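Peptidoglycan hydrolase FlgJ (Sphingomonas sp. A1, PDB 3K3T) probably hydrolyses the peptidoglycan layer as a flagellum-specific muramidase during rod assembly in the periplasm, this chain being its C-terminal glycosyl hydrolase family 73 part. Local coordinates at residues 8-13 / 26-31; 31-36 / 138-143; 51-56 / 94-99. The protein carries 3 engineered substitutions. All coordinates share one frame; numbering follows the deposited sequence.

Contact 1 of 3, residues 8-13 / 26-31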
ATOM      1  N   ALA A   8      -6.378   8.866  -7.514  1.00 14.55           N
ATOM      2  CA  ALA A   8      -6.631   9.287  -6.134  1.00 14.66           C
ATOM      3  C   ALA A   8      -5.424   9.023  -5.243  1.00 14.83           C
ATOM      4  O   ALA A   8      -5.081   9.842  -4.388  1.00 15.24           O
ATOM      5  CB  ALA A   8      -7.859   8.583  -5.579  1.00 15.04           C
ATOM      6  N   THR A   9      -4.776   7.885  -5.454  1.00 14.33           N
ATOM      7  CA  THR A   9      -3.649   7.500  -4.616  1.00 14.48           C
ATOM      8  C   THR A   9      -2.356   8.218  -5.000  1.00 14.09           C
ATOM      9  O   THR A   9      -1.480   8.398  -4.151  1.00 13.59           O
ATOM     10  CB  THR A   9      -3.422   5.969  -4.607  1.00 14.44           C
ATOM     11  OG1 THR A   9      -3.134   5.505  -5.932  1.00 15.79           O
ATOM     12  CG2 THR A   9      -4.659   5.248  -4.068  1.00 15.79           C
ATOM     13  N   TRP A  10      -2.249   8.639  -6.262  1.00 13.66           N
ATOM     14  CA  TRP A  10      -0.982   9.184  -6.774  1.00 13.51           C
ATOM     15  C   TRP A  10      -0.343  10.282  -5.906  1.00 13.49           C
ATOM     16  O   TRP A  10       0.826  10.155  -5.535  1.00 13.00           O
ATOM     17  CB  TRP A  10      -1.093   9.669  -8.229  1.00 13.48           C
ATOM     18  CG  TRP A  10       0.187  10.321  -8.664  1.00 13.20           C
ATOM     19  CD1 TRP A  10       0.474  11.660  -8.663  1.00 12.78           C
ATOM     20  CD2 TRP A  10       1.381   9.655  -9.090  1.00 12.63           C
ATOM     21  NE1 TRP A  10       1.759  11.867  -9.091  1.00 12.95           N
ATOM     22  CE2 TRP A  10       2.341  10.654  -9.359  1.00 13.27           C
ATOM     23  CE3 TRP A  10       1.727   8.311  -9.287  1.00 12.84           C
ATOM     24  CZ2 TRP A  10       3.630  10.352  -9.812  1.00 13.69           C
ATOM     25  CZ3 TRP A  10       3.012   8.010  -9.734  1.00 13.61           C
ATOM     26  CH2 TRP A  10       3.944   9.029  -9.993  1.00 14.27           C
ATOM     27  N   PRO A  11      -1.092  11.362  -5.588  1.00 13.68           N
ATOM     28  CA  PRO A  11      -0.413  12.450  -4.875  1.00 13.82           C
ATOM     29  C   PRO A  11       0.046  12.032  -3.484  1.00 13.92           C
ATOM     30  O   PRO A  11       1.073  12.510  -3.005  1.00 14.00           O
ATOM     31  CB  PRO A  11      -1.489  13.542  -4.764  1.00 13.88           C
ATOM     32  CG  PRO A  11      -2.529  13.179  -5.756  1.00 14.75           C
ATOM     33  CD  PRO A  11      -2.506  11.688  -5.851  1.00 13.72           C
ATOM     34  N   GLN A  12      -0.718  11.146  -2.848  1.00 13.98           N
ATOM     35  CA  GLN A  12      -0.376  10.652  -1.517  1.00 14.29           C
ATOM     36  C   GLN A  12       0.816   9.706  -1.585  1.00 14.02           C
ATOM     37  O   GLN A  12       1.703   9.742  -0.723  1.00 13.89           O
ATOM     38  CB  GLN A  12      -1.578   9.948  -0.871  1.00 14.64           C
ATOM     39  CG  GLN A  12      -2.896  10.719  -0.925  1.00 16.14           C
ATOM     40  CD  GLN A  12      -2.778  12.163  -0.461  1.00 17.79           C
ATOM     41  OE1 GLN A  12      -1.954  12.496   0.389  1.00 18.20           O
ATOM     42  NE2 GLN A  12      -3.616  13.029  -1.022  1.00 18.72           N
ATOM     43  N   ALA A  13       0.825   8.856  -2.612  1.00 14.22           N
ATOM     44  CA  ALA A  13       1.933   7.948  -2.855  1.00 14.37           C
ATOM     45  C   ALA A  13       3.204   8.741  -3.125  1.00 14.59           C
ATOM     46  O   ALA A  13       4.266   8.399  -2.609  1.00 14.44           O
ATOM     47  CB  ALA A  13       1.622   7.017  -4.018  1.00 14.72           C
ATOM     48  N   PHE A  26       6.051   2.770  -7.013  1.00 13.07           N
ATOM     49  CA  PHE A  26       6.311   1.602  -6.170  1.00 12.95           C
ATOM     50  C   PHE A  26       5.183   1.449  -5.140  1.00 12.98           C
ATOM     51  O   PHE A  26       4.697   0.344  -4.908  1.00 12.83           O
ATOM     52  CB  PHE A  26       7.663   1.738  -5.448  1.00 13.28           C
ATOM     53  CG  PHE A  26       8.875   1.427  -6.309  1.00 13.72           C
ATOM     54  CD1 PHE A  26       8.811   1.456  -7.703  1.00 14.44           C
ATOM     55  CD2 PHE A  26      10.099   1.140  -5.706  1.00 14.52           C
ATOM     56  CE1 PHE A  26       9.944   1.173  -8.481  1.00 15.15           C
ATOM     57  CE2 PHE A  26      11.234   0.855  -6.475  1.00 15.07           C
ATOM     58  CZ  PHE A  26      11.153   0.875  -7.861  1.00 15.31           C
ATOM     59  N   LEU A  27       4.769   2.567  -4.540  1.00 12.51           N
ATOM     60  CA  LEU A  27       3.710   2.563  -3.525  1.00 12.53           C
ATOM     61  C   LEU A  27       2.328   2.346  -4.136  1.00 12.37           C
ATOM     62  O   LEU A  27       1.501   1.638  -3.569  1.00 11.77           O
ATOM     63  CB  LEU A  27       3.732   3.855  -2.699  1.00 13.00           C
ATOM     64  CG  LEU A  27       4.697   3.900  -1.509  1.00 14.45           C
ATOM     65  CD1 LEU A  27       6.144   3.718  -1.921  1.00 16.63           C
ATOM     66  CD2 LEU A  27       4.528   5.212  -0.760  1.00 15.22           C
ATOM     67  N   VAL A  28       2.091   2.957  -5.296  1.00 12.38           N
ATOM     68  CA  VAL A  28       0.857   2.725  -6.044  1.00 12.47           C
ATOM     69  C   VAL A  28       0.706   1.240  -6.390  1.00 12.33           C
ATOM     70  O   VAL A  28      -0.365   0.660  -6.186  1.00 12.42           O
ATOM     71  CB  VAL A  28       0.800   3.591  -7.327  1.00 12.25           C
ATOM     72  CG1 VAL A  28      -0.472   3.306  -8.121  1.00 13.25           C
ATOM     73  CG2 VAL A  28       0.872   5.069  -6.962  1.00 12.82           C
ATOM     74  N   ALA A  29       1.783   0.639  -6.900  1.00 12.36           N
ATOM     75  CA  ALA A  29       1.803  -0.792  -7.234  1.00 12.53           C
ATOM     76  C   ALA A  29       1.497  -1.652  -6.017  1.00 12.67           C
ATOM     77  O   ALA A  29       0.707  -2.597  -6.099  1.00 13.07           O
ATOM     78  CB  ALA A  29       3.147  -1.185  -7.821  1.00 12.50           C
ATOM     79  N   GLN A  30       2.115  -1.317  -4.888  1.00 12.57           N
ATOM     80  CA  GLN A  30       1.908  -2.074  -3.648  1.00 12.67           C
ATOM     81  C   GLN A  30       0.441  -2.042  -3.205  1.00 12.97           C
ATOM     82  O   GLN A  30      -0.125  -3.071  -2.801  1.00 12.76           O
ATOM     83  CB  GLN A  30       2.817  -1.546  -2.537  1.00 12.91           C
ATOM     84  CG  GLN A  30       2.740  -2.358  -1.245  1.00 12.46           C
ATOM     85  CD  GLN A  30       3.568  -1.772  -0.121  1.00 12.79           C
ATOM     86  OE1 GLN A  30       4.243  -0.757  -0.292  1.00 13.49           O
ATOM     87  NE2 GLN A  30       3.521  -2.417   1.042  1.00 13.44           N
ATOM     88  N   ALA A  31      -0.166  -0.858  -3.287  1.00 12.85           N
ATOM     89  CA  ALA A  31      -1.577  -0.686  -2.952  1.00 13.04           C
ATOM     90  C   ALA A  31      -2.476  -1.419  -3.941  1.00 13.26           C
ATOM     91  O   ALA A  31      -3.469  -2.025  -3.540  1.00 13.39           O
ATOM     92  CB  ALA A  31      -1.932   0.784  -2.906  1.00 13.04           C
TER

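Contact 2 of 3, residues 31-36 / 138-143. Engineered in segment 31-36: Ala34 (natural residue Glu).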
ATOM      1  N   ALA A  31      -0.166  -0.858  -3.287  1.00 12.85           N
ATOM      2  CA  ALA A  31      -1.577  -0.686  -2.952  1.00 13.04           C
ATOM      3  C   ALA A  31      -2.476  -1.419  -3.941  1.00 13.26           C
ATOM      4  O   ALA A  31      -3.469  -2.025  -3.540  1.00 13.39           O
ATOM      5  CB  ALA A  31      -1.932   0.784  -2.906  1.00 13.04           C
ATOM      6  N   ALA A  32      -2.117  -1.361  -5.224  1.00 13.44           N
ATOM      7  CA  ALA A  32      -2.863  -2.055  -6.276  1.00 13.88           C
ATOM      8  C   ALA A  32      -2.888  -3.565  -6.037  1.00 14.03           C
ATOM      9  O   ALA A  32      -3.937  -4.205  -6.163  1.00 14.44           O
ATOM     10  CB  ALA A  32      -2.280  -1.732  -7.655  1.00 13.87           C
ATOM     11  N   LEU A  33      -1.735  -4.126  -5.677  1.00 14.11           N
ATOM     12  CA  LEU A  33      -1.638  -5.548  -5.373  1.00 14.47           C
ATOM     13  C   LEU A  33      -2.455  -5.916  -4.135  1.00 14.92           C
ATOM     14  O   LEU A  33      -3.142  -6.944  -4.115  1.00 14.83           O
ATOM     15  CB  LEU A  33      -0.171  -5.965  -5.205  1.00 14.41           C
ATOM     16  CG  LEU A  33       0.138  -7.434  -4.892  1.00 14.56           C
ATOM     17  CD1 LEU A  33      -0.403  -8.368  -5.977  1.00 15.78           C
ATOM     18  CD2 LEU A  33       1.638  -7.619  -4.724  1.00 13.77           C
ATOM     19  N   ALA A  34      -2.385  -5.069  -3.113  1.00 15.08           N
ATOM     20  CA  ALA A  34      -3.093  -5.318  -1.854  1.00 15.59           C
ATOM     21  C   ALA A  34      -4.619  -5.279  -1.990  1.00 15.85           C
ATOM     22  O   ALA A  34      -5.326  -5.986  -1.263  1.00 15.83           O
ATOM     23  CB  ALA A  34      -2.629  -4.335  -0.786  1.00 15.51           C
ATOM     24  N   THR A  35      -5.118  -4.478  -2.932  1.00 16.36           N
ATOM     25  CA  THR A  35      -6.561  -4.224  -3.059  1.00 17.02           C
ATOM     26  C   THR A  35      -7.180  -4.640  -4.392  1.00 17.58           C
ATOM     27  O   THR A  35      -8.363  -4.368  -4.630  1.00 17.47           O
ATOM     28  CB  THR A  35      -6.898  -2.723  -2.885  1.00 17.17           C
ATOM     29  OG1 THR A  35      -6.288  -1.971  -3.943  1.00 17.21           O
ATOM     30  CG2 THR A  35      -6.438  -2.201  -1.536  1.00 16.35           C
ATOM     31  N   GLY A  36      -6.397  -5.280  -5.258  1.00 17.96           N
ATOM     32  CA  GLY A  36      -6.862  -5.617  -6.607  1.00 18.91           C
ATOM     33  C   GLY A  36      -7.247  -4.366  -7.376  1.00 19.48           C
ATOM     34  O   GLY A  36      -8.356  -4.270  -7.913  1.00 19.92           O
ATOM     35  N   ASP A 138       8.175 -11.361  -6.161  1.00 20.01           N
ATOM     36  CA  ASP A 138       7.924 -11.598  -7.579  1.00 20.32           C
ATOM     37  C   ASP A 138       6.605 -10.976  -8.033  1.00 19.90           C
ATOM     38  O   ASP A 138       6.543 -10.353  -9.097  1.00 20.08           O
ATOM     39  CB  ASP A 138       7.930 -13.098  -7.890  1.00 20.64           C
ATOM     40  CG  ASP A 138       9.333 -13.686  -7.958  1.00 22.49           C
ATOM     41  OD1 ASP A 138      10.328 -12.931  -7.911  1.00 24.01           O
ATOM     42  OD2 ASP A 138       9.434 -14.924  -8.073  1.00 25.43           O
ATOM     43  N   LYS A 139       5.563 -11.146  -7.220  1.00 19.47           N
ATOM     44  CA  LYS A 139       4.232 -10.635  -7.536  1.00 19.12           C
ATOM     45  C   LYS A 139       4.230  -9.109  -7.587  1.00 18.35           C
ATOM     46  O   LYS A 139       3.690  -8.519  -8.525  1.00 17.88           O
ATOM     47  CB  LYS A 139       3.194 -11.134  -6.521  1.00 19.53           C
ATOM     48  CG  LYS A 139       2.769 -12.586  -6.711  1.00 21.36           C
ATOM     49  CD  LYS A 139       1.779 -13.009  -5.631  1.00 24.13           C
ATOM     50  CE  LYS A 139       1.208 -14.391  -5.909  1.00 26.22           C
ATOM     51  NZ  LYS A 139       0.475 -14.931  -4.725  1.00 28.03           N
ATOM     52  N   LEU A 140       4.850  -8.477  -6.594  1.00 17.42           N
ATOM     53  CA  LEU A 140       4.870  -7.012  -6.535  1.00 16.89           C
ATOM     54  C   LEU A 140       5.721  -6.395  -7.639  1.00 16.74           C
ATOM     55  O   LEU A 140       5.316  -5.408  -8.255  1.00 16.48           O
ATOM     56  CB  LEU A 140       5.306  -6.509  -5.155  1.00 16.67           C
ATOM     57  CG  LEU A 140       5.409  -4.990  -4.968  1.00 16.26           C
ATOM     58  CD1 LEU A 140       4.103  -4.285  -5.331  1.00 15.41           C
ATOM     59  CD2 LEU A 140       5.831  -4.638  -3.550  1.00 15.58           C
ATOM     60  N   ALA A 141       6.890  -6.984  -7.892  1.00 16.69           N
ATOM     61  CA  ALA A 141       7.767  -6.525  -8.972  1.00 16.82           C
ATOM     62  C   ALA A 141       7.063  -6.578 -10.326  1.00 17.05           C
ATOM     63  O   ALA A 141       7.249  -5.686 -11.160  1.00 16.66           O
ATOM     64  CB  ALA A 141       9.059  -7.337  -9.010  1.00 16.76           C
ATOM     65  N   ARG A 142       6.252  -7.615 -10.533  1.00 17.18           N
ATOM     66  CA  ARG A 142       5.503  -7.760 -11.778  1.00 17.95           C
ATOM     67  C   ARG A 142       4.538  -6.592 -11.976  1.00 17.56           C
ATOM     68  O   ARG A 142       4.387  -6.099 -13.088  1.00 17.47           O
ATOM     69  CB  ARG A 142       4.751  -9.094 -11.834  1.00 18.36           C
ATOM     70  CG  ARG A 142       4.117  -9.376 -13.196  1.00 21.53           C
ATOM     71  CD  ARG A 142       3.547 -10.781 -13.301  1.00 26.02           C
ATOM     72  NE  ARG A 142       3.006 -11.032 -14.638  1.00 30.36           N
ATOM     73  CZ  ARG A 142       2.776 -12.238 -15.153  1.00 31.95           C
ATOM     74  NH1 ARG A 142       2.284 -12.347 -16.381  1.00 33.19           N
ATOM     75  NH2 ARG A 142       3.041 -13.336 -14.453  1.00 33.12           N
ATOM     76  N   VAL A 143       3.895  -6.157 -10.893  1.00 17.25           N
ATOM     77  CA  VAL A 143       2.997  -5.001 -10.940  1.00 17.01           C
ATOM     78  C   VAL A 143       3.796  -3.718 -11.177  1.00 17.13           C
ATOM     79  O   VAL A 143       3.443  -2.914 -12.046  1.00 16.64           O
ATOM     80  CB  VAL A 143       2.139  -4.867  -9.656  1.00 16.90           C
ATOM     81  CG1 VAL A 143       1.197  -3.665  -9.751  1.00 17.15           C
ATOM     82  CG2 VAL A 143       1.333  -6.132  -9.416  1.00 17.06           C
TER

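Contact 3 of 3, residues 51-56 / 94-99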
ATOM      1  N   TYR A  51     -10.229   3.148   3.973  1.00 14.69           N
ATOM      2  CA  TYR A  51      -9.087   3.755   3.279  1.00 14.47           C
ATOM      3  C   TYR A  51      -7.772   3.017   3.553  1.00 13.98           C
ATOM      4  O   TYR A  51      -6.698   3.491   3.177  1.00 13.70           O
ATOM      5  CB  TYR A  51      -8.943   5.243   3.627  1.00 14.77           C
ATOM      6  CG  TYR A  51     -10.058   6.112   3.087  1.00 16.47           C
ATOM      7  CD1 TYR A  51     -10.083   6.484   1.743  1.00 18.22           C
ATOM      8  CD2 TYR A  51     -11.081   6.567   3.918  1.00 17.78           C
ATOM      9  CE1 TYR A  51     -11.100   7.284   1.235  1.00 19.62           C
ATOM     10  CE2 TYR A  51     -12.107   7.372   3.418  1.00 19.30           C
ATOM     11  CZ  TYR A  51     -12.105   7.723   2.072  1.00 20.15           C
ATOM     12  OH  TYR A  51     -13.107   8.515   1.553  1.00 22.25           O
ATOM     13  N   ASN A  52      -7.871   1.851   4.189  1.00 13.24           N
ATOM     14  CA  ASN A  52      -6.698   1.046   4.532  1.00 13.07           C
ATOM     15  C   ASN A  52      -6.213   0.235   3.327  1.00 13.05           C
ATOM     16  O   ASN A  52      -6.365  -0.992   3.262  1.00 13.34           O
ATOM     17  CB  ASN A  52      -7.027   0.144   5.726  1.00 12.65           C
ATOM     18  CG  ASN A  52      -5.804  -0.547   6.301  1.00 12.54           C
ATOM     19  OD1 ASN A  52      -4.702  -0.456   5.757  1.00 12.11           O
ATOM     20  ND2 ASN A  52      -6.002  -1.255   7.407  1.00 12.22           N
ATOM     21  N   LEU A  53      -5.613   0.934   2.367  1.00 12.77           N
ATOM     22  CA  LEU A  53      -5.308   0.331   1.079  1.00 12.65           C
ATOM     23  C   LEU A  53      -4.087  -0.585   1.110  1.00 12.26           C
ATOM     24  O   LEU A  53      -3.822  -1.290   0.141  1.00 12.41           O
ATOM     25  CB  LEU A  53      -5.169   1.399  -0.012  1.00 12.89           C
ATOM     26  CG  LEU A  53      -3.943   2.315  -0.053  1.00 13.75           C
ATOM     27  CD1 LEU A  53      -4.023   3.157  -1.319  1.00 14.43           C
ATOM     28  CD2 LEU A  53      -3.837   3.216   1.164  1.00 13.90           C
ATOM     29  N   PHE A  54      -3.356  -0.573   2.222  1.00 11.98           N
ATOM     30  CA  PHE A  54      -2.241  -1.503   2.402  1.00 12.09           C
ATOM     31  C   PHE A  54      -2.601  -2.674   3.314  1.00 12.37           C
ATOM     32  O   PHE A  54      -1.761  -3.532   3.591  1.00 12.81           O
ATOM     33  CB  PHE A  54      -1.004  -0.759   2.905  1.00 12.08           C
ATOM     34  CG  PHE A  54      -0.445   0.209   1.905  1.00 11.66           C
ATOM     35  CD1 PHE A  54       0.320  -0.243   0.831  1.00 11.64           C
ATOM     36  CD2 PHE A  54      -0.700   1.573   2.025  1.00 11.86           C
ATOM     37  CE1 PHE A  54       0.830   0.659  -0.115  1.00 11.48           C
ATOM     38  CE2 PHE A  54      -0.195   2.480   1.088  1.00 10.90           C
ATOM     39  CZ  PHE A  54       0.571   2.018   0.019  1.00 10.52           C
ATOM     40  N   ASN A  55      -3.858  -2.704   3.756  1.00 12.21           N
ATOM     41  CA  ASN A  55      -4.397  -3.782   4.597  1.00 12.41           C
ATOM     42  C   ASN A  55      -3.607  -3.981   5.892  1.00 12.10           C
ATOM     43  O   ASN A  55      -3.367  -5.118   6.305  1.00 12.34           O
ATOM     44  CB  ASN A  55      -4.456  -5.112   3.829  1.00 12.83           C
ATOM     45  CG  ASN A  55      -5.335  -5.049   2.598  1.00 14.09           C
ATOM     46  OD1 ASN A  55      -6.368  -4.384   2.588  1.00 16.20           O
ATOM     47  ND2 ASN A  55      -4.935  -5.769   1.555  1.00 15.77           N
ATOM     48  N   ILE A  56      -3.225  -2.875   6.524  1.00 11.88           N
ATOM     49  CA  ILE A  56      -2.407  -2.906   7.740  1.00 11.86           C
ATOM     50  C   ILE A  56      -3.251  -3.287   8.956  1.00 11.71           C
ATOM     51  O   ILE A  56      -4.302  -2.694   9.214  1.00 11.84           O
ATOM     52  CB  ILE A  56      -1.702  -1.545   7.994  1.00 11.61           C
ATOM     53  CG1 ILE A  56      -0.900  -1.096   6.761  1.00 12.54           C
ATOM     54  CG2 ILE A  56      -0.824  -1.602   9.255  1.00 12.36           C
ATOM     55  CD1 ILE A  56       0.186  -2.056   6.326  1.00 14.00           C
ATOM     56  N   GLN A  94      -4.574  10.197   5.041  1.00 17.29           N
ATOM     57  CA  GLN A  94      -4.207   9.736   6.386  1.00 17.35           C
ATOM     58  C   GLN A  94      -3.589   8.338   6.345  1.00 16.55           C
ATOM     59  O   GLN A  94      -2.636   8.049   7.075  1.00 16.51           O
ATOM     60  CB  GLN A  94      -5.415   9.768   7.327  1.00 17.69           C
ATOM     61  CG  GLN A  94      -5.053   9.555   8.797  1.00 19.76           C
ATOM     62  CD  GLN A  94      -6.244   9.671   9.727  1.00 21.82           C
ATOM     63  OE1 GLN A  94      -7.282   9.039   9.519  1.00 21.52           O
ATOM     64  NE2 GLN A  94      -6.095  10.477  10.775  1.00 23.31           N
ATOM     65  N   ALA A  95      -4.137   7.478   5.490  1.00 15.90           N
ATOM     66  CA  ALA A  95      -3.602   6.132   5.296  1.00 15.27           C
ATOM     67  C   ALA A  95      -2.130   6.161   4.878  1.00 15.20           C
ATOM     68  O   ALA A  95      -1.310   5.423   5.429  1.00 15.03           O
ATOM     69  CB  ALA A  95      -4.431   5.376   4.277  1.00 15.18           C
ATOM     70  N   PHE A  96      -1.793   7.023   3.917  1.00 14.82           N
ATOM     71  CA  PHE A  96      -0.406   7.124   3.444  1.00 14.80           C
ATOM     72  C   PHE A  96       0.524   7.766   4.467  1.00 15.02           C
ATOM     73  O   PHE A  96       1.710   7.431   4.520  1.00 15.32           O
ATOM     74  CB  PHE A  96      -0.321   7.867   2.109  1.00 14.83           C
ATOM     75  CG  PHE A  96      -0.546   6.989   0.915  1.00 13.95           C
ATOM     76  CD1 PHE A  96       0.522   6.330   0.309  1.00 14.39           C
ATOM     77  CD2 PHE A  96      -1.825   6.824   0.389  1.00 14.95           C
ATOM     78  CE1 PHE A  96       0.321   5.521  -0.802  1.00 14.75           C
ATOM     79  CE2 PHE A  96      -2.039   6.011  -0.720  1.00 15.01           C
ATOM     80  CZ  PHE A  96      -0.962   5.356  -1.320  1.00 15.00           C
ATOM     81  N   GLN A  97      -0.010   8.681   5.272  1.00 15.03           N
ATOM     82  CA  GLN A  97       0.751   9.272   6.373  1.00 15.42           C
ATOM     83  C   GLN A  97       1.151   8.178   7.367  1.00 15.00           C
ATOM     84  O   GLN A  97       2.295   8.132   7.826  1.00 14.68           O
ATOM     85  CB  GLN A  97      -0.054  10.365   7.085  1.00 16.14           C
ATOM     86  CG  GLN A  97      -0.210  11.671   6.304  1.00 18.52           C
ATOM     87  CD  GLN A  97      -1.204  12.641   6.941  1.00 22.18           C
ATOM     88  OE1 GLN A  97      -2.063  12.250   7.741  1.00 24.60           O
ATOM     89  NE2 GLN A  97      -1.098  13.917   6.574  1.00 24.95           N
ATOM     90  N   ASP A  98       0.206   7.292   7.688  1.00 14.47           N
ATOM     91  CA  ASP A  98       0.481   6.180   8.602  1.00 14.38           C
ATOM     92  C   ASP A  98       1.499   5.204   8.003  1.00 14.21           C
ATOM     93  O   ASP A  98       2.420   4.755   8.694  1.00 14.02           O
ATOM     94  CB  ASP A  98      -0.814   5.462   8.996  1.00 14.24           C
ATOM     95  CG  ASP A  98      -0.624   4.494  10.165  1.00 14.71           C
ATOM     96  OD1 ASP A  98       0.105   4.831  11.122  1.00 15.40           O
ATOM     97  OD2 ASP A  98      -1.217   3.395  10.126  1.00 15.23           O
ATOM     98  N   TYR A  99       1.341   4.897   6.715  1.00 14.13           N
ATOM     99  CA  TYR A  99       2.296   4.065   5.983  1.00 14.47           C
ATOM    100  C   TYR A  99       3.711   4.647   6.031  1.00 14.59           C
ATOM    101  O   TYR A  99       4.676   3.924   6.315  1.00 14.28           O
ATOM    102  CB  TYR A  99       1.839   3.877   4.527  1.00 14.73           C
ATOM    103  CG  TYR A  99       2.815   3.136   3.631  1.00 15.39           C
ATOM    104  CD1 TYR A  99       2.596   1.806   3.280  1.00 16.02           C
ATOM    105  CD2 TYR A  99       3.945   3.775   3.114  1.00 16.18           C
ATOM    106  CE1 TYR A  99       3.488   1.126   2.442  1.00 15.39           C
ATOM    107  CE2 TYR A  99       4.840   3.106   2.289  1.00 16.65           C
ATOM    108  CZ  TYR A  99       4.605   1.785   1.955  1.00 16.54           C
ATOM    109  OH  TYR A  99       5.499   1.133   1.129  1.00 17.73           O
TER

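Contact 1 of 3, residues 8-13 / 26-31
The indole of Trp10 brings the one ring that touches across this contact. Its benzene half meets Val28 obliquely, with Trp10 CE3 4.1 Å from Val28 CG2. The CB of Trp10 leaves its helix away from the partner. CG lies anti to the backbone N (chi1 175°), and the ring then swings back until its six-membered part reaches the valine.

Val28 CG2 is shared. It also sits against the methyl of Ala13, with Ala13 CB 3.6 Å from Val28 CG2. Val28 CG1, the other branch, lies 4.1 Å from Thr9 OG1. That hydroxyl is already hydrogen-bonded to Phe5 O in the preceding turn, so it serves here as a packing surface.

Ala13 marks the closest backbone approach: its CA is 5.7 Å from the CA of Leu27. Here Ala13 CB is 4.0 Å from Leu27 CB, and Leu27 CD2 rests 3.7 Å from Ala13 O. The small alanine lets the helices come together at this end.

The segments belong to helices 3-20 and 24-35, which follow each other in the chain. Their local axes run at 131°, closer to antiparallel than parallel. Helix 92-105 adds Phe96 against Ala13 and Tyr99 against Leu27. The cross-helix pairing is apolar and mostly buried, so it rests on shape and exclusion of water rather than on directed polar bonds.

Contact 2 of 3, residues 31-36 / 138-143
Leu33 makes the tight part of this contact. Its CD2 is set on the backbone of helix 136-145, with Leu33 CD2 3.8 Å from Leu140 CA and 3.8 Å from Leu140 N. Leu33 CD2 is also 3.9 Å from Leu140 CB. CG of Leu33 stands anti to its backbone N (chi1 -180°), which extends the side chain across to the other helix. The methyl meets main chain as well as side chain at Leu140. Leu140 also packs on Phe121, Ala122 and Leu125 of helix 118-128.

This is a helix-helix crossing in the lysozyme-like domain. Helix 24-35 meets helix 136-145, more than a hundred residues later, with local axes at 121°. Beyond the contact, helix 24-35 ends at Gly36, the first residue to leave helical angles, with positive phi. Near that end Thr35 OG1 donates to Ala31 O at 2.8 Å, from above the carbonyl plane. Ala34 is an engineered residue, glutamate in the natural protein, and makes no contact with 138-143.

Packing is looser around Val143. Val143 CG1 is 4.5 Å from Ala32 CB. Val143 CG2 is 4.5 Å from Leu33 CD1. The solvent side belongs to Lys139. Only the root of this exposed side chain borders Leu33, with Lys139 CB 4.2 Å from Leu33 CD2. Its extended chain carries the ammonium away from the leucine, toward a weak hydrogen bond with Ser135 and a long, weak ion pair with Asp133.

Contact 3 of 3, residues 51-56 / 94-99
Tyr51 meets helix 92-105 through its backbone: Tyr51 O is only 3.1 Å from Ala95 CB, a tight fit. Its ring leads away to an edge-to-face pair with Tyr92. Asn52 turns its side chain from the helix and closes the loop on itself. Asn52 OD1 accepts Ile56 N at 2.9 Å, and Asn52 ND2 donates to Ile56 O at 2.9 Å. ND2 also bonds to Arg87 O, which ties the loop to strand 82-88.

Leu53 points at the helix. Its CG lies between the backbone N and the carbonyl carbon (chi1 73°), and the two methyls divide the work. Leu53 CD2 is 3.8 Å from Ala95 CB, while Leu53 CD1 touches Phe96 CE2 at 3.5 Å.

Phe54 fills the space between two rings of the helix. Tyr99 CD1 sits 3.4 Å above the centre of one Phe54 face, with the two planes oblique at 33°. The edge of Phe54 is turned to the face of Phe96 in an offset edge-to-face pair, with centroids 5.2 Å apart and planes at 83°. With an alanine in place of Phe54, the gap opened between Phe96 and Tyr99 would probably leave both rings without their shared neighbour and freer to shift. The hydroxyl of Tyr99 is held separately, by Gln30 OE1.

Asn55 completes a type I turn from Asn52, and Ile56 pairs its backbone with Arg87. The result is a buried aromatic cluster of Phe54, Phe96 and Tyr99, joining an irregular loop to a helix of the lysozyme-like domain.

Contacts 1 and 3 are buried; contact 2 is only partly so. Contacts 1 and 2 both use helix 24-35 and share Ala31. There the helix packs on 3-20 in the one and on 136-145 in the other. Contact 3 instead sets a loop on helix 92-105. Its Leu53 reaches Thr9 and Ala31, which joins it to contact 1, and through the shared Ala31 to contact 2. The chemistry follows the place. Contact 1 is aliphatic with one indole, contact 3 is aromatic, and contact 2 runs from leucine packing to an exposed lysine. Polar ties lie between contacts: Tyr99 with Gln30, and Asn55 ND2 with Ala34 O.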